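Local atomic coordinates of lactaldehyde dehydrogenase (Methanocaldococcus jannaschii, PDB entry 3PQA), a protein that oxidises lactaldehyde to lactate with NAD as preferred cofactor, a step in the biosynthesis of coenzyme F420, and works as a homotetramer. Residues Lys86-Lys89 with Gln90-Glu94; Phe268-Ala271 with Gly272-Cys275. All coordinates share one frame; numbering follows the deposited sequence.

Interaction 1. Residues Lys86-Lys89 with Gln90-Glu94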
loop_
_atom_site.group_PDB
_atom_site.type_symbol
_atom_site.label_atom_id
_atom_site.label_comp_id
_atom_site.label_asym_id
_atom_site.label_seq_id
_atom_site.Cartn_x
_atom_site.Cartn_y
_atom_site.Cartn_z
ATOM N N LYS B 86 -8.511 20.867 33.005
ATOM C CA LYS B 86 -8.411 19.430 32.764
ATOM C C LYS B 86 -7.811 18.723 33.962
ATOM O O LYS B 86 -6.700 19.040 34.366
ATOM C CB LYS B 86 -7.559 19.169 31.512
ATOM C CG LYS B 86 -7.415 17.679 31.184
ATOM C CD LYS B 86 -6.792 17.470 29.800
ATOM C CE LYS B 86 -7.718 18.003 28.726
ATOM N NZ LYS B 86 -7.488 17.366 27.400
ATOM N N PRO B 87 -8.544 17.758 34.555
ATOM C CA PRO B 87 -7.967 17.013 35.675
ATOM C C PRO B 87 -6.539 16.572 35.381
ATOM O O PRO B 87 -6.236 16.113 34.257
ATOM C CB PRO B 87 -8.912 15.826 35.812
ATOM C CG PRO B 87 -10.235 16.430 35.441
ATOM C CD PRO B 87 -9.906 17.285 34.247
ATOM N N ILE B 88 -5.669 16.757 36.374
ATOM C CA ILE B 88 -4.220 16.568 36.194
ATOM C C ILE B 88 -3.837 15.190 35.639
ATOM O O ILE B 88 -2.981 15.099 34.759
ATOM C CB ILE B 88 -3.401 16.952 37.480
ATOM C CG1 ILE B 88 -1.892 16.947 37.202
ATOM C CG2 ILE B 88 -3.750 16.040 38.657
ATOM C CD1 ILE B 88 -1.392 18.119 36.362
ATOM N N LYS B 89 -4.506 14.133 36.107
ATOM C CA LYS B 89 -4.267 12.788 35.553
ATOM C C LYS B 89 -4.552 12.692 34.042
ATOM O O LYS B 89 -3.800 12.057 33.297
ATOM C CB LYS B 89 -5.059 11.738 36.331
ATOM C CG LYS B 89 -4.518 11.487 37.748
ATOM C CD LYS B 89 -5.247 10.340 38.456
ATOM C CE LYS B 89 -6.735 10.649 38.632
ATOM N NZ LYS B 89 -7.357 9.832 39.715
ATOM N N GLN B 90 -5.634 13.331 33.598
ATOM C CA GLN B 90 -5.983 13.401 32.175
ATOM C C GLN B 90 -5.052 14.324 31.393
ATOM O O GLN B 90 -4.758 14.076 30.214
ATOM C CB GLN B 90 -7.430 13.846 32.003
ATOM C CG GLN B 90 -8.453 12.844 32.535
ATOM C CD GLN B 90 -9.849 13.411 32.515
ATOM O OE1 GLN B 90 -10.277 14.011 31.521
ATOM N NE2 GLN B 90 -10.575 13.233 33.620
ATOM N N ALA B 91 -4.588 15.389 32.046
ATOM C CA ALA B 91 -3.618 16.298 31.441
ATOM C C ALA B 91 -2.321 15.568 31.093
ATOM O O ALA B 91 -1.753 15.783 30.015
ATOM C CB ALA B 91 -3.352 17.475 32.355
ATOM N N ARG B 92 -1.870 14.699 31.995
ATOM C CA ARG B 92 -0.627 13.940 31.788
ATOM C C ARG B 92 -0.732 13.027 30.574
ATOM O O ARG B 92 0.202 12.947 29.763
ATOM C CB ARG B 92 -0.242 13.119 33.032
ATOM C CG ARG B 92 0.110 13.979 34.229
ATOM C CD ARG B 92 0.637 13.185 35.418
ATOM N NE ARG B 92 0.929 14.111 36.513
ATOM C CZ ARG B 92 0.292 14.138 37.684
ATOM N NH1 ARG B 92 -0.657 13.259 37.970
ATOM N NH2 ARG B 92 0.633 15.047 38.590
ATOM N N VAL B 93 -1.875 12.348 30.470
ATOM C CA VAL B 93 -2.203 11.519 29.317
ATOM C C VAL B 93 -2.169 12.318 28.006
ATOM O O VAL B 93 -1.523 11.881 27.046
ATOM C CB VAL B 93 -3.522 10.710 29.513
ATOM C CG1 VAL B 93 -3.907 9.969 28.226
ATOM C CG2 VAL B 93 -3.362 9.691 30.686
ATOM N N GLU B 94 -2.795 13.497 27.967
ATOM C CA GLU B 94 -2.710 14.327 26.752
ATOM C C GLU B 94 -1.249 14.660 26.384
ATOM O O GLU B 94 -0.851 14.564 25.215
ATOM C CB GLU B 94 -3.546 15.620 26.838
ATOM C CG GLU B 94 -3.489 16.412 25.515
ATOM C CD GLU B 94 -4.248 17.723 25.499
ATOM O OE1 GLU B 94 -5.080 17.985 26.396
ATOM O OE2 GLU B 94 -4.006 18.499 24.545
HETATM O O HOH W 1 -9.020 14.707 28.917
#
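Lys86 runs alongside the first two turns of helix 88-111 and ends on the carboxylate of Glu94. From CB its chain turns away from the backbone N (chi1 -180°), which brings CG against the turn, 3.9 Å from Gln90 CB and 3.7 Å from Ala91 N. CD continues alongside Ala91 and lies 3.8 Å from Ala91 CA. A bend at chi3 (-65°) then carries CE toward Glu94, and NZ closes a salt bridge of 2.7 Å to Glu94 OE1. The ammonium reaches this oxygen on its anti side, 33° out of the carboxylate plane. Glu94 OE2 accepts from the backbone N of Leu144 and Asn145, while Lys86 NZ also donates to Asn141 O and forms cation-pi contacts with Phe142 and Tyr270, giving the ammonium of this buried residue several partners.

Pro87 is the N-cap of the helix, and its carbonyl starts the regular i to i+4 ladder, receiving Ala91 N at 2.9 Å. Arg92 N to Ile88 O follows, then a weak bond from Val93 N to Lys89 O. The Gln90 side chain lies alongside the proline ring and points the same way, with NE2 3.7 Å from Pro87 CG. Its OE1 accepts from Tyr270 N and from a water, 3.0 Å away, that is also weakly bonded to Lys86 NZ. On another side of the helix, Ile88 CG1 sits over one face of the Arg92 guanidinium, offset toward the rim and 3.5 Å from Arg92 NH2. That group is gripped by two salt bridges, NH2 to Glu310 and NE to Glu74, which probably fix its rotation against the isoleucine.

Interaction 2. Residues Phe268-Ala271 with Gly272-Cys275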
loop_
_atom_site.group_PDB
_atom_site.type_symbol
_atom_site.label_atom_id
_atom_site.label_comp_id
_atom_site.label_asym_id
_atom_site.label_seq_id
_atom_site.Cartn_x
_atom_site.Cartn_y
_atom_site.Cartn_z
ATOM N N PHE B 268 -17.871 10.932 30.830
ATOM C CA PHE B 268 -17.419 11.905 31.828
ATOM C C PHE B 268 -15.967 12.351 31.763
ATOM O O PHE B 268 -15.605 13.335 32.403
ATOM C CB PHE B 268 -17.836 11.464 33.236
ATOM C CG PHE B 268 -19.330 11.267 33.375
ATOM C CD1 PHE B 268 -20.210 12.328 33.147
ATOM C CD2 PHE B 268 -19.857 10.018 33.687
ATOM C CE1 PHE B 268 -21.586 12.162 33.249
ATOM C CE2 PHE B 268 -21.242 9.836 33.806
ATOM C CZ PHE B 268 -22.109 10.922 33.581
ATOM N N ILE B 269 -15.140 11.665 30.977
ATOM C CA ILE B 269 -13.810 12.189 30.659
ATOM C C ILE B 269 -13.903 13.648 30.183
ATOM O O ILE B 269 -14.757 13.990 29.358
ATOM C CB ILE B 269 -13.090 11.302 29.604
ATOM C CG1 ILE B 269 -12.506 10.055 30.272
ATOM C CG2 ILE B 269 -11.982 12.083 28.843
ATOM C CD1 ILE B 269 -11.292 10.316 31.172
ATOM N N TYR B 270 -13.001 14.480 30.714
ATOM C CA TYR B 270 -12.956 15.932 30.470
ATOM C C TYR B 270 -14.340 16.595 30.521
ATOM O O TYR B 270 -14.653 17.490 29.734
ATOM C CB TYR B 270 -12.155 16.277 29.188
ATOM C CG TYR B 270 -11.803 17.762 29.071
ATOM C CD1 TYR B 270 -11.288 18.472 30.163
ATOM C CD2 TYR B 270 -11.997 18.449 27.882
ATOM C CE1 TYR B 270 -10.968 19.831 30.056
ATOM C CE2 TYR B 270 -11.689 19.811 27.767
ATOM C CZ TYR B 270 -11.169 20.491 28.854
ATOM O OH TYR B 270 -10.875 21.838 28.737
ATOM N N ALA B 271 -15.152 16.162 31.486
ATOM C CA ALA B 271 -16.495 16.733 31.713
ATOM C C ALA B 271 -17.373 16.694 30.457
ATOM O O ALA B 271 -18.219 17.560 30.244
ATOM C CB ALA B 271 -16.385 18.166 32.279
ATOM N N GLY B 272 -17.145 15.699 29.596
ATOM C CA GLY B 272 -17.893 15.565 28.351
ATOM C C GLY B 272 -17.518 16.544 27.239
ATOM O O GLY B 272 -18.220 16.631 26.224
ATOM N N GLN B 273 -16.418 17.282 27.414
ATOM C CA GLN B 273 -16.001 18.279 26.424
ATOM C C GLN B 273 -15.058 17.651 25.394
ATOM O O GLN B 273 -13.959 18.153 25.146
ATOM C CB GLN B 273 -15.338 19.486 27.094
ATOM C CG GLN B 273 -16.205 20.115 28.170
ATOM C CD GLN B 273 -15.499 21.235 28.904
ATOM O OE1 GLN B 273 -15.858 22.408 28.749
ATOM N NE2 GLN B 273 -14.484 20.894 29.686
ATOM N N VAL B 274 -15.491 16.536 24.807
ATOM C CA VAL B 274 -14.706 15.869 23.760
ATOM C C VAL B 274 -15.605 15.683 22.540
ATOM O O VAL B 274 -16.797 15.375 22.687
ATOM C CB VAL B 274 -14.134 14.495 24.217
ATOM C CG1 VAL B 274 -12.990 14.047 23.292
ATOM C CG2 VAL B 274 -13.659 14.532 25.666
ATOM N N CYS B 275 -15.061 15.874 21.337
ATOM C CA CYS B 275 -15.908 15.748 20.151
ATOM C C CYS B 275 -16.526 14.357 20.046
ATOM O O CYS B 275 -17.581 14.209 19.447
ATOM C CB CYS B 275 -15.175 16.081 18.864
ATOM S SG CYS B 275 -13.755 15.100 18.606
#
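Gln273 places the NE2 end of its side-chain amide over one face of the Tyr270 ring, the two planes 38° apart. NE2 stands off-centre, toward the rim, and is 3.4 Å from Tyr270 CZ. The ring reaches it because Tyr270 CG is turned away from its own backbone N (chi1 -166°). Gln273 instead keeps CG beside its backbone N (chi1 -54°) and extends from there, which leaves CB beside the CD2-CE2 side of the ring, 3.6 Å from Tyr270 CD2, with NE2 nearest CZ.

The same amide leans back on the backbone: NE2 makes a weak bond of 3.4 Å to Tyr270 O. That oxygen also takes the stronger bond from Gln273 N, 2.9 Å, and is thus gripped twice by one residue. Outside partners hold the polar ends in place, Ala84 O bonding Tyr270 OH and Ile318 N bonding Gln273 OE1. Val274 CG2 lies 4.2 Å from Tyr270 CB, where the ring joins the backbone, and 4.3 Å from Ile269 CG2.

Gly272 N donates to Ile269 O at 2.9 Å, one residue back from the Gln273 bond. Tyr270, Ala271 and Gly272 all have positive phi, so these two successive i to i+3 bonds form a short left-handed 3-10 turn. Gln273 then centres an inverse gamma turn, and the chain straightens into Val274 and Cys275. Cys275 is, by similarity, an active-site residue, consistent with this being the tight turn that leads from helix 256-268 to the catalytic cysteine of aldehyde dehydrogenases.

How the interactions relate
Interaction 1 comes first along the chain, at the start of helix 88-111; interaction 2 follows much later, in the loop between helix 256-268 and strand 278-284, a strand of the sheet that also holds 246-250. Their centres are about 12 Å apart and the two touch directly: they meet through the Gln90-Tyr270 hydrogen bond, through packing of Gln90 CD on Ile269 CD1, and where Lys86 CA lies 3.7 Å from Tyr270 CE1. The helix start thus packs directly against the turn that precedes Cys275, an active-site cysteine by similarity, whose side chain is about 11 Å from that of Lys86. No other subunit touches either contact.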